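Local coordinates for protein carboxylic ester hydrolase (Aspergillus niger, PDB 7K4O) that hydrolyses tannins at their ester bonds, as a serine esterase of the tannase family, and holds its probable product gallic acid in this crystal, at residues 219-224 and 323-328; 226-231 and 306-311; 312-315 and 319-322; 331-336 and 348-353. All blocks are in the same frame, centred on the assembly; numbering follows the deposited sequence.

Contact 1. Residues 219-224 and 323-328; sequences QTQHLY and FSYQPT. With GDE (3,4,5-trihydroxybenzoic acid), chain J.
Q221, in the last turn of a weakly bonded helix, faces an irregular extended segment in which S324 offers the nearest CA atom, 7.6 Å from the CA of Q221, and no backbone hydrogen bond joins the two. Q221 starts with CG wedged between its backbone N and carbonyl carbon (chi1 67°) and bends again at chi2, which curls the amide back so that NE2 lies over the centre of the H222 ring. That same NE2 donates to Y325 OH at 3.0 Å, with the hydroxyl close to the amide plane; the amide and the phenol ring stand 77° apart. NE2 also bonds the Q218 carbonyl, while Q221 OE1 is 2.7 Å from a water that lies 2.9 Å from S324 OG. Y325 OH has its strongest partner in D333, whose other carboxylate oxygen takes the bond from H222 ND1. H222 NE2 lies 2.7 Å from OAD of gallic acid, near the ring plane, and donates a longer bond to OAE. One turn back, Q219 adds to the grip, with NE2 giving a bond to OAC at 2.8 Å and OE1 receiving one from OAE at 2.7 Å. Q219 and H222 thus reach the three neighbouring hydroxyls between them, Q218 also binding the ligand, and Q221, Y325 and D333 form a second shell that should fix how that imidazole is turned.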
loop_
_atom_site.group_PDB
_atom_site.type_symbol
_atom_site.label_atom_id
_atom_site.label_comp_id
_atom_site.label_asym_id
_atom_site.label_seq_id
_atom_site.Cartn_x
_atom_site.Cartn_y
_atom_site.Cartn_z
ATOM N N GLN A 219 8.111 -1.926 9.162
ATOM C CA GLN A 219 7.362 -2.022 10.419
ATOM C C GLN A 219 8.211 -1.395 11.551
ATOM O O GLN A 219 7.675 -0.642 12.387
ATOM C CB GLN A 219 6.998 -3.455 10.791
ATOM C CG GLN A 219 6.241 -4.244 9.708
ATOM C CD GLN A 219 5.073 -3.496 9.126
ATOM O OE1 GLN A 219 4.460 -2.655 9.791
ATOM N NE2 GLN A 219 4.678 -3.899 7.904
ATOM N N THR A 220 9.498 -1.675 11.553
ATOM C CA THR A 220 10.357 -1.197 12.664
ATOM C C THR A 220 10.491 0.337 12.607
ATOM O O THR A 220 10.541 0.960 13.702
ATOM C CB THR A 220 11.715 -1.855 12.622
ATOM O OG1 THR A 220 11.560 -3.280 12.604
ATOM C CG2 THR A 220 12.564 -1.464 13.810
ATOM N N GLN A 221 10.525 0.946 11.437
ATOM C CA GLN A 221 10.701 2.420 11.325
ATOM C C GLN A 221 9.522 3.154 11.942
ATOM O O GLN A 221 9.705 4.358 12.283
ATOM C CB GLN A 221 11.047 2.878 9.915
ATOM C CG GLN A 221 9.948 2.699 8.893
ATOM C CD GLN A 221 8.900 3.792 8.913
ATOM O OE1 GLN A 221 9.253 4.980 9.048
ATOM N NE2 GLN A 221 7.617 3.394 8.842
ATOM N N HIS A 222 8.392 2.508 12.174
ATOM C CA HIS A 222 7.241 3.124 12.857
ATOM C C HIS A 222 7.627 3.517 14.309
ATOM O O HIS A 222 6.907 4.335 14.876
ATOM C CB HIS A 222 6.035 2.219 12.865
ATOM C CG HIS A 222 5.178 2.322 11.639
ATOM N ND1 HIS A 222 4.495 3.497 11.338
ATOM C CD2 HIS A 222 4.863 1.405 10.672
ATOM C CE1 HIS A 222 3.745 3.278 10.257
ATOM N NE2 HIS A 222 3.968 1.995 9.810
ATOM N N LEU A 223 8.701 2.937 14.846
ATOM C CA LEU A 223 9.170 3.246 16.236
ATOM C C LEU A 223 10.210 4.347 16.158
ATOM O O LEU A 223 10.599 4.811 17.220
ATOM C CB LEU A 223 9.751 1.988 16.896
ATOM C CG LEU A 223 8.770 0.879 17.210
ATOM C CD1 LEU A 223 9.477 -0.327 17.870
ATOM C CD2 LEU A 223 7.640 1.331 18.090
ATOM N N TYR A 224 10.696 4.737 14.969
ATOM C CA TYR A 224 11.835 5.681 14.869
ATOM C C TYR A 224 11.496 7.036 15.545
ATOM O O TYR A 224 12.267 7.520 16.416
ATOM C CB TYR A 224 12.269 5.903 13.437
ATOM C CG TYR A 224 13.401 6.867 13.285
ATOM C CD1 TYR A 224 14.540 6.772 14.073
ATOM C CD2 TYR A 224 13.308 7.927 12.406
ATOM C CE1 TYR A 224 15.555 7.707 13.963
ATOM C CE2 TYR A 224 14.327 8.848 12.276
ATOM C CZ TYR A 224 15.437 8.775 13.095
ATOM O OH TYR A 224 16.463 9.696 12.940
ATOM N N PHE A 323 15.267 5.338 5.692
ATOM C CA PHE A 323 14.775 6.697 5.367
ATOM C C PHE A 323 13.397 6.806 5.931
ATOM O O PHE A 323 12.770 5.821 6.350
ATOM C CB PHE A 323 14.893 6.986 3.869
ATOM C CG PHE A 323 14.504 5.814 2.993
ATOM C CD1 PHE A 323 13.177 5.484 2.864
ATOM C CD2 PHE A 323 15.457 5.052 2.367
ATOM C CE1 PHE A 323 12.814 4.364 2.139
ATOM C CE2 PHE A 323 15.090 3.973 1.580
ATOM C CZ PHE A 323 13.771 3.636 1.496
ATOM N N SER A 324 12.941 8.036 6.001
ATOM C CA SER A 324 11.662 8.360 6.629
ATOM C C SER A 324 10.744 9.026 5.600
ATOM O O SER A 324 11.105 9.113 4.401
ATOM C CB SER A 324 11.884 9.235 7.856
ATOM O OG SER A 324 10.712 9.331 8.625
ATOM N N TYR A 325 9.592 9.422 6.088
ATOM C CA TYR A 325 8.533 10.084 5.292
ATOM C C TYR A 325 9.077 11.376 4.703
ATOM O O TYR A 325 9.997 12.027 5.274
ATOM C CB TYR A 325 7.308 10.338 6.151
ATOM C CG TYR A 325 6.940 9.161 7.000
ATOM C CD1 TYR A 325 6.335 8.033 6.454
ATOM C CD2 TYR A 325 7.242 9.117 8.341
ATOM C CE1 TYR A 325 6.036 6.924 7.220
ATOM C CE2 TYR A 325 6.964 8.007 9.115
ATOM C CZ TYR A 325 6.333 6.906 8.564
ATOM O OH TYR A 325 6.016 5.846 9.369
ATOM N N GLN A 326 8.535 11.741 3.556
ATOM C CA GLN A 326 8.922 12.991 2.865
ATOM C C GLN A 326 8.519 14.204 3.708
ATOM O O GLN A 326 7.576 14.168 4.486
ATOM C CB GLN A 326 8.221 13.094 1.515
ATOM C CG GLN A 326 8.742 12.122 0.461
ATOM C CD GLN A 326 10.204 12.269 0.169
ATOM O OE1 GLN A 326 11.056 11.537 0.699
ATOM N NE2 GLN A 326 10.542 13.231 -0.695
ATOM N N PRO A 327 9.216 15.343 3.527
ATOM C CA PRO A 327 8.650 16.619 4.001
ATOM C C PRO A 327 7.217 16.792 3.465
ATOM O O PRO A 327 6.944 16.339 2.351
ATOM C CB PRO A 327 9.609 17.662 3.404
ATOM C CG PRO A 327 10.897 16.919 3.202
ATOM C CD PRO A 327 10.497 15.488 2.826
ATOM N N THR A 328 6.325 17.347 4.284
ATOM C CA THR A 328 4.864 17.618 4.101
ATOM C C THR A 328 4.037 16.442 4.604
ATOM O O THR A 328 2.863 16.635 4.830
ATOM C CB THR A 328 4.434 18.023 2.685
ATOM O OG1 THR A 328 4.517 16.961 1.743
ATOM C CG2 THR A 328 5.297 19.097 2.080
HETATM O OAA GDE J . -2.290 -1.451 5.372
HETATM O OAB GDE J . -2.460 0.618 6.138
HETATM O OAC GDE J . 2.006 -3.130 7.647
HETATM O OAD GDE J . 2.292 1.638 7.729
HETATM O OAE GDE J . 3.378 -0.749 8.249
HETATM C CAF GDE J . 0.103 -1.805 6.819
HETATM C CAG GDE J . 0.245 0.631 6.859
HETATM C CAH GDE J . -1.820 -0.458 6.005
HETATM C CAI GDE J . 1.387 -1.888 7.378
HETATM C CAJ GDE J . 1.528 0.549 7.460
HETATM C CAK GDE J . -0.446 -0.548 6.629
HETATM C CAL GDE J . 2.080 -0.684 7.681
HETATM O O HOH W 1 10.594 7.003 10.329
#

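Contact 2. Residues 226-231 and 306-311; sequences NVVEKT and AKTIIN
V228 and T308 meet through methyl groups where helix 224-232 passes helix 300-310. The backbones come nearest at V228 and I309, whose CA atoms are 6.8 Å apart. V228 points both branches at the other helix: CG1 stands anti to the backbone N (chi1 168°) and CG2 beside it, and the two straddle the T308 methyl, since T308 CG2 is 3.8 Å from V228 CG1 and 3.8 Å from V228 CG2. The T308 rotamer makes this possible. With OG1 turned back beside the backbone N (chi1 -59°), the hydroxyl bonds the carbonyl of E304 one turn earlier, and the methyl is the branch left facing V228. I309 contributes from the flank, its CG1 resting 4.2 Å from V228 CG2. Further along the first helix, T231 also spends its hydroxyl on its own helix: OG1 donates to V227 O at 2.7 Å, from the face of that carbonyl opposite to the one T231 N uses. Y376 of helix 376-390 packs against V228 as well, and the phenol of Y224 bonds the T308 carbonyl, adding a polar tie beside the greasy one. These helices belong to the long insertion between sheet strands 205-209 and 410-416, consistent with the lid of tannase-family esterases. Because T308 spends its hydroxyl on E304 O, its meeting with V228 and I309 rests on aliphatic packing of methyl and methylene groups.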
loop_
_atom_site.group_PDB
_atom_site.type_symbol
_atom_site.label_atom_id
_atom_site.label_comp_id
_atom_site.label_asym_id
_atom_site.label_seq_id
_atom_site.Cartn_x
_atom_site.Cartn_y
_atom_site.Cartn_z
ATOM N N ASN A 226 9.334 7.791 17.872
ATOM C CA ASN A 226 9.295 7.516 19.329
ATOM C C ASN A 226 10.725 7.523 19.889
ATOM O O ASN A 226 10.965 8.152 20.972
ATOM C CB ASN A 226 8.677 6.167 19.652
ATOM C CG ASN A 226 7.185 6.028 19.491
ATOM O OD1 ASN A 226 6.707 4.912 19.266
ATOM N ND2 ASN A 226 6.435 7.109 19.628
ATOM N N VAL A 227 11.665 6.861 19.224
ATOM C CA VAL A 227 13.031 6.705 19.768
ATOM C C VAL A 227 13.789 8.032 19.628
ATOM O O VAL A 227 14.614 8.358 20.510
ATOM C CB VAL A 227 13.732 5.498 19.142
ATOM C CG1 VAL A 227 15.187 5.451 19.533
ATOM C CG2 VAL A 227 12.999 4.212 19.544
ATOM N N VAL A 228 13.496 8.817 18.600
ATOM C CA VAL A 228 14.090 10.179 18.470
ATOM C C VAL A 228 13.642 11.011 19.679
ATOM O O VAL A 228 14.488 11.714 20.273
ATOM C CB VAL A 228 13.683 10.891 17.165
ATOM C CG1 VAL A 228 14.069 12.368 17.209
ATOM C CG2 VAL A 228 14.314 10.220 15.949
ATOM N N GLU A 229 12.364 10.989 19.987
ATOM C CA GLU A 229 11.803 11.784 21.107
ATOM C C GLU A 229 12.491 11.331 22.407
ATOM O O GLU A 229 12.868 12.198 23.231
ATOM C CB GLU A 229 10.301 11.615 21.199
ATOM C CG GLU A 229 9.573 12.254 20.037
ATOM C CD GLU A 229 8.102 11.920 19.916
ATOM O OE1 GLU A 229 7.588 11.052 20.651
ATOM O OE2 GLU A 229 7.456 12.588 19.099
ATOM N N LYS A 230 12.620 10.033 22.616
ATOM C CA LYS A 230 13.277 9.497 23.843
ATOM C C LYS A 230 14.738 9.926 23.865
ATOM O O LYS A 230 15.225 10.364 24.927
ATOM C CB LYS A 230 13.306 7.970 23.868
ATOM C CG LYS A 230 12.069 7.264 24.380
ATOM C CD LYS A 230 12.200 5.760 24.149
ATOM C CE LYS A 230 13.493 5.156 24.665
ATOM N NZ LYS A 230 13.440 5.033 26.133
ATOM N N THR A 231 15.438 9.759 22.761
ATOM C CA THR A 231 16.881 10.018 22.681
ATOM C C THR A 231 17.183 11.513 22.936
ATOM O O THR A 231 18.159 11.802 23.650
ATOM C CB THR A 231 17.429 9.584 21.331
ATOM O OG1 THR A 231 17.200 8.182 21.176
ATOM C CG2 THR A 231 18.909 9.848 21.221
ATOM N N ALA A 306 12.134 17.238 14.661
ATOM C CA ALA A 306 11.519 17.109 13.324
ATOM C C ALA A 306 12.626 16.820 12.331
ATOM O O ALA A 306 12.435 15.970 11.439
ATOM C CB ALA A 306 10.721 18.325 12.928
ATOM N N LYS A 307 13.743 17.536 12.407
ATOM C CA LYS A 307 14.816 17.361 11.424
ATOM C C LYS A 307 15.367 15.946 11.567
ATOM O O LYS A 307 15.830 15.381 10.557
ATOM C CB LYS A 307 15.966 18.348 11.614
ATOM C CG LYS A 307 15.712 19.735 11.066
ATOM C CD LYS A 307 16.997 20.518 11.020
ATOM C CE LYS A 307 16.756 21.888 10.437
ATOM N NZ LYS A 307 18.036 22.594 10.238
ATOM N N THR A 308 15.458 15.459 12.788
ATOM C CA THR A 308 16.059 14.130 13.056
ATOM C C THR A 308 15.135 13.045 12.448
ATOM O O THR A 308 15.664 12.104 11.855
ATOM C CB THR A 308 16.341 13.949 14.554
ATOM O OG1 THR A 308 17.235 15.016 14.933
ATOM C CG2 THR A 308 16.987 12.616 14.825
ATOM N N ILE A 309 13.832 13.185 12.627
ATOM C CA ILE A 309 12.813 12.241 12.068
ATOM C C ILE A 309 12.952 12.268 10.554
ATOM O O ILE A 309 13.143 11.213 9.918
ATOM C CB ILE A 309 11.409 12.588 12.534
ATOM C CG1 ILE A 309 11.252 12.311 14.024
ATOM C CG2 ILE A 309 10.372 11.816 11.710
ATOM C CD1 ILE A 309 9.995 12.863 14.644
ATOM N N ILE A 310 12.886 13.455 9.967
ATOM C CA ILE A 310 12.979 13.571 8.485
ATOM C C ILE A 310 14.267 12.952 7.965
ATOM O O ILE A 310 14.251 12.367 6.872
ATOM C CB ILE A 310 12.744 15.026 8.048
ATOM C CG1 ILE A 310 11.279 15.349 8.319
ATOM C CG2 ILE A 310 13.135 15.274 6.599
ATOM C CD1 ILE A 310 10.915 16.792 8.169
ATOM N N ASN A 311 15.383 13.067 8.688
ATOM C CA ASN A 311 16.693 12.576 8.217
ATOM C C ASN A 311 16.778 11.030 8.213
ATOM O O ASN A 311 17.710 10.537 7.627
ATOM C CB ASN A 311 17.809 13.116 9.123
ATOM C CG ASN A 311 19.177 12.976 8.513
ATOM O OD1 ASN A 311 19.433 13.439 7.399
ATOM N ND2 ASN A 311 20.079 12.341 9.240
#

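Contact 3. Residues 312-315 and 319-322; sequences GLHD and RRVY
A hairpin-like loop pairs H314 with R320 as a single antiparallel bridge, a non-hydrogen-bonded pair framed by D315 N to R319 O (2.9 Å) and V321 N to L313 O (2.9 Å). Y322 N also reaches L313 O, weakly, at 3.3 Å; this shared carbonyl and the backbone angles of V321 fit a classic beta bulge. On one side of the bridge, the CA of R320 sits over a face of the H314 imidazole in a CH-pi contact, 3.6 Å from H314 CD2. The arginine chain bends so that H314 CE1 comes over the centre of its guanidinium, the two planes 62° apart. Imidazole and guanidinium are each tied down: H314 ND1 donates in the ring plane to G312 O at 2.8 Å, and R320 NH1 donates to Y322 O at 2.9 Å. At the turn, D315 has CG tucked between its N and carbonyl carbon (chi1 68°), which lets OD1 accept from R319 N while OD2 forms a salt bridge with R319 NE (2.9 Å). NE uses the syn lone pair of OD2, and NH2 comes to it from above the carboxylate plane; K380 pairs with that oxygen too. L313 and V321 meet as plain hydrocarbon. Two positive partners should keep D315 ionised, so the salt bridge adds to the backbone bonds that close the turn, and the guanidinium beside H314 probably favours a neutral imidazole.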
loop_
_atom_site.group_PDB
_atom_site.type_symbol
_atom_site.label_atom_id
_atom_site.label_comp_id
_atom_site.label_asym_id
_atom_site.label_seq_id
_atom_site.Cartn_x
_atom_site.Cartn_y
_atom_site.Cartn_z
ATOM N N GLY A 312 15.861 10.353 8.878
ATOM C CA GLY A 312 15.787 8.872 8.850
ATOM C C GLY A 312 16.727 8.227 9.866
ATOM O O GLY A 312 17.713 8.851 10.307
ATOM N N LEU A 313 16.465 6.972 10.174
ATOM C CA LEU A 313 17.258 6.210 11.173
ATOM C C LEU A 313 18.709 6.114 10.740
ATOM O O LEU A 313 19.030 5.589 9.651
ATOM C CB LEU A 313 16.641 4.834 11.375
ATOM C CG LEU A 313 17.452 3.901 12.261
ATOM C CD1 LEU A 313 17.519 4.425 13.680
ATOM C CD2 LEU A 313 16.821 2.527 12.253
ATOM N N HIS A 314 19.598 6.588 11.628
ATOM C CA HIS A 314 21.062 6.378 11.528
ATOM C C HIS A 314 21.506 5.694 12.830
ATOM O O HIS A 314 20.828 5.861 13.833
ATOM C CB HIS A 314 21.820 7.699 11.315
ATOM C CG HIS A 314 21.619 8.336 9.980
ATOM N ND1 HIS A 314 20.389 8.837 9.603
ATOM C CD2 HIS A 314 22.472 8.576 8.962
ATOM C CE1 HIS A 314 20.515 9.377 8.396
ATOM N NE2 HIS A 314 21.776 9.257 7.967
ATOM N N ASP A 315 22.501 4.847 12.745
ATOM C CA ASP A 315 22.951 4.067 13.916
ATOM C C ASP A 315 23.917 4.956 14.734
ATOM O O ASP A 315 24.148 6.130 14.362
ATOM C CB ASP A 315 23.586 2.752 13.480
ATOM C CG ASP A 315 24.891 2.848 12.739
ATOM O OD1 ASP A 315 25.533 3.965 12.726
ATOM O OD2 ASP A 315 25.290 1.824 12.143
ATOM N N ARG A 319 25.840 5.931 10.545
ATOM C CA ARG A 319 25.603 5.249 9.251
ATOM C C ARG A 319 24.095 5.133 9.047
ATOM O O ARG A 319 23.363 4.844 10.001
ATOM C CB ARG A 319 26.265 3.873 9.233
ATOM C CG ARG A 319 27.795 3.908 9.323
ATOM C CD ARG A 319 28.344 2.489 9.480
ATOM N NE ARG A 319 27.897 1.917 10.768
ATOM C CZ ARG A 319 28.570 1.007 11.504
ATOM N NH1 ARG A 319 29.704 0.475 11.080
ATOM N NH2 ARG A 319 28.090 0.623 12.673
ATOM N N ARG A 320 23.661 5.317 7.798
ATOM C CA ARG A 320 22.209 5.317 7.497
ATOM C C ARG A 320 21.675 3.880 7.464
ATOM O O ARG A 320 22.227 3.060 6.715
ATOM C CB ARG A 320 21.921 5.981 6.155
ATOM C CG ARG A 320 20.414 6.089 5.910
ATOM C CD ARG A 320 20.075 6.793 4.616
ATOM N NE ARG A 320 20.117 8.244 4.696
ATOM C CZ ARG A 320 19.139 9.022 5.089
ATOM N NH1 ARG A 320 18.009 8.524 5.567
ATOM N NH2 ARG A 320 19.318 10.347 5.031
ATOM N N VAL A 321 20.614 3.659 8.204
ATOM C CA VAL A 321 19.891 2.360 8.251
ATOM C C VAL A 321 18.671 2.396 7.319
ATOM O O VAL A 321 18.435 1.373 6.634
ATOM C CB VAL A 321 19.461 2.020 9.676
ATOM C CG1 VAL A 321 18.939 0.596 9.718
ATOM C CG2 VAL A 321 20.608 2.224 10.685
ATOM N N TYR A 322 17.901 3.469 7.350
ATOM C CA TYR A 322 16.700 3.565 6.492
ATOM C C TYR A 322 16.438 5.047 6.216
ATOM O O TYR A 322 17.276 5.900 6.509
ATOM C CB TYR A 322 15.534 2.792 7.120
ATOM C CG TYR A 322 14.471 2.315 6.128
ATOM C CD1 TYR A 322 14.846 1.719 4.943
ATOM C CD2 TYR A 322 13.119 2.500 6.376
ATOM C CE1 TYR A 322 13.891 1.327 4.000
ATOM C CE2 TYR A 322 12.150 2.044 5.475
ATOM C CZ TYR A 322 12.556 1.452 4.297
ATOM O OH TYR A 322 11.581 1.084 3.378
HETATM O O HOH W 2 22.612 10.137 5.686
#

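Contact 4. Residues 331-336 and 348-353; sequences FDDAET and DIDQLG. With GDE (3,4,5-trihydroxybenzoic acid), chain J.
Two carboxylates press together here: D333 OD1 and D350 OD1 are 3.1 Å apart, both acceptors, with their planes turned 71° from each other. Their surroundings probably help to offset the repulsion. D333 already holds H222 and Y325. D350 is the N-cap of helix 351-361; with CG anti to its backbone N (chi1 -174°), its OD2 takes a nearly straight bond from G353 N, 3.0 Å long at 170°, through the anti lone pair. D333 itself sits in a type I turn from D332 to E335. Further along, the segments communicate through water. One water donates to E335 O at 2.6 Å and accepts from D348 N at 2.9 Å, and another lies 2.9 Å from D333 O and 2.7 Å from D348 O. The CB of D348 packs on the E335 carbonyl. Beyond the cap, L352 lays CD1 3.5 Å from ring atom CAJ of gallic acid, so this helix start forms part of the pocket wall. The donors on D333 and the positive end of the helix at D350 would each draw off negative charge, which probably makes the close pair of acids affordable beside the ligand site.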
loop_
_atom_site.group_PDB
_atom_site.type_symbol
_atom_site.label_atom_id
_atom_site.label_comp_id
_atom_site.label_asym_id
_atom_site.label_seq_id
_atom_site.Cartn_x
_atom_site.Cartn_y
_atom_site.Cartn_z
ATOM N N PHE A 331 3.278 14.168 10.991
ATOM C CA PHE A 331 4.128 13.489 11.995
ATOM C C PHE A 331 3.286 12.531 12.833
ATOM O O PHE A 331 3.222 12.662 14.088
ATOM C CB PHE A 331 4.839 14.550 12.852
ATOM C CG PHE A 331 5.984 15.229 12.174
ATOM C CD1 PHE A 331 5.786 16.360 11.396
ATOM C CD2 PHE A 331 7.271 14.766 12.330
ATOM C CE1 PHE A 331 6.843 16.973 10.755
ATOM C CE2 PHE A 331 8.327 15.386 11.687
ATOM C CZ PHE A 331 8.117 16.486 10.904
ATOM N N ASP A 332 2.692 11.500 12.211
ATOM C CA ASP A 332 1.810 10.554 12.929
ATOM C C ASP A 332 2.621 9.671 13.875
ATOM O O ASP A 332 2.168 9.470 14.991
ATOM C CB ASP A 332 0.995 9.672 11.970
ATOM C CG ASP A 332 -0.232 10.359 11.391
ATOM O OD1 ASP A 332 -0.082 11.479 10.881
ATOM O OD2 ASP A 332 -1.332 9.755 11.433
ATOM N N ASP A 333 3.754 9.140 13.411
ATOM C CA ASP A 333 4.603 8.249 14.229
ATOM C C ASP A 333 5.015 9.026 15.492
ATOM O O ASP A 333 5.131 8.394 16.568
ATOM C CB ASP A 333 5.844 7.792 13.487
ATOM C CG ASP A 333 5.573 6.605 12.532
ATOM O OD1 ASP A 333 4.409 6.095 12.501
ATOM O OD2 ASP A 333 6.556 6.217 11.890
ATOM N N ALA A 334 5.223 10.329 15.336
ATOM C CA ALA A 334 5.752 11.178 16.443
ATOM C C ALA A 334 4.672 11.526 17.464
ATOM O O ALA A 334 5.031 12.167 18.513
ATOM C CB ALA A 334 6.383 12.441 15.891
ATOM N N GLU A 335 3.413 11.206 17.210
ATOM C CA GLU A 335 2.278 11.609 18.074
ATOM C C GLU A 335 2.624 11.330 19.542
ATOM O O GLU A 335 3.088 10.227 19.888
ATOM C CB GLU A 335 0.982 10.880 17.727
ATOM C CG GLU A 335 -0.238 11.495 18.414
ATOM C CD GLU A 335 -0.802 12.747 17.731
ATOM O OE1 GLU A 335 -0.245 13.200 16.679
ATOM O OE2 GLU A 335 -1.807 13.266 18.235
ATOM N N THR A 336 2.486 12.364 20.377
ATOM C CA THR A 336 2.692 12.251 21.846
ATOM C C THR A 336 1.334 12.198 22.534
ATOM O O THR A 336 0.319 12.401 21.893
ATOM C CB THR A 336 3.545 13.439 22.321
ATOM O OG1 THR A 336 2.935 14.659 21.870
ATOM C CG2 THR A 336 4.943 13.326 21.780
ATOM N N ASP A 348 4.089 8.154 23.342
ATOM C CA ASP A 348 2.908 7.373 22.917
ATOM C C ASP A 348 3.386 6.337 21.886
ATOM O O ASP A 348 3.628 6.747 20.733
ATOM C CB ASP A 348 1.846 8.304 22.340
ATOM C CG ASP A 348 0.524 7.607 22.072
ATOM O OD1 ASP A 348 0.430 6.379 22.304
ATOM O OD2 ASP A 348 -0.411 8.309 21.633
ATOM N N ILE A 349 3.600 5.097 22.320
ATOM C CA ILE A 349 4.290 4.068 21.483
ATOM C C ILE A 349 3.442 3.803 20.239
ATOM O O ILE A 349 2.256 3.470 20.390
ATOM C CB ILE A 349 4.567 2.784 22.280
ATOM C CG1 ILE A 349 5.538 3.086 23.419
ATOM C CG2 ILE A 349 5.141 1.721 21.346
ATOM C CD1 ILE A 349 5.666 1.991 24.431
ATOM N N ASP A 350 4.049 3.946 19.070
ATOM C CA ASP A 350 3.336 3.704 17.800
ATOM C C ASP A 350 2.793 2.271 17.743
ATOM O O ASP A 350 3.561 1.322 17.911
ATOM C CB ASP A 350 4.262 3.981 16.641
ATOM C CG ASP A 350 3.501 3.881 15.342
ATOM O OD1 ASP A 350 2.916 4.879 14.949
ATOM O OD2 ASP A 350 3.429 2.764 14.807
ATOM N N GLN A 351 1.508 2.143 17.435
ATOM C CA GLN A 351 0.768 0.864 17.462
ATOM C C GLN A 351 1.361 -0.095 16.398
ATOM O O GLN A 351 1.515 -1.269 16.725
ATOM C CB GLN A 351 -0.722 1.116 17.242
ATOM C CG GLN A 351 -1.609 -0.084 17.600
ATOM C CD GLN A 351 -1.654 -1.211 16.577
ATOM O OE1 GLN A 351 -1.529 -0.999 15.377
ATOM N NE2 GLN A 351 -1.814 -2.443 17.047
ATOM N N LEU A 352 1.574 0.348 15.168
ATOM C CA LEU A 352 2.015 -0.591 14.105
ATOM C C LEU A 352 3.436 -1.054 14.402
ATOM O O LEU A 352 3.745 -2.235 14.230
ATOM C CB LEU A 352 1.938 0.079 12.732
ATOM C CG LEU A 352 0.558 0.021 12.073
ATOM C CD1 LEU A 352 0.550 0.900 10.850
ATOM C CD2 LEU A 352 0.167 -1.403 11.676
ATOM N N GLY A 353 4.304 -0.146 14.833
ATOM C CA GLY A 353 5.673 -0.536 15.152
ATOM C C GLY A 353 5.713 -1.480 16.340
ATOM O O GLY A 353 6.406 -2.514 16.284
HETATM O OAA GDE J . -2.290 -1.451 5.372
HETATM O OAB GDE J . -2.460 0.618 6.138
HETATM O OAC GDE J . 2.006 -3.130 7.647
HETATM O OAD GDE J . 2.292 1.638 7.729
HETATM O OAE GDE J . 3.378 -0.749 8.249
HETATM C CAF GDE J . 0.103 -1.805 6.819
HETATM C CAG GDE J . 0.245 0.631 6.859
HETATM C CAH GDE J . -1.820 -0.458 6.005
HETATM C CAI GDE J . 1.387 -1.888 7.378
HETATM C CAJ GDE J . 1.528 0.549 7.460
HETATM C CAK GDE J . -0.446 -0.548 6.629
HETATM C CAL GDE J . 2.080 -0.684 7.681
HETATM O O HOH W 3 0.978 7.147 16.653
HETATM O O HOH W 4 2.960 7.362 18.218
HETATM O O HOH W 5 5.300 9.632 21.154
#

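Contacts 1, 2 and 3 are buried, whereas contact 4 is only partly so and is wetter. Contacts 1 and 4 both touch gallic acid and meet at D333. Contact 2, about 10 to 11 Å from the others between centres, is apolar, yet its N226 reaches the backbone of D348 and D350 in contact 4. The Y224 hydroxyl of contact 1 lies within hydrogen-bonding distance of both the T308 and G312 carbonyls, in contacts 2 and 3, and can donate to one at a time. Contact 3 follows helix 300-310 and stays clear of contact 4, their nearest atoms about 9 Å apart. Polar networks thus lie near the ligand; aliphatic packing and a charged turn lie farther out.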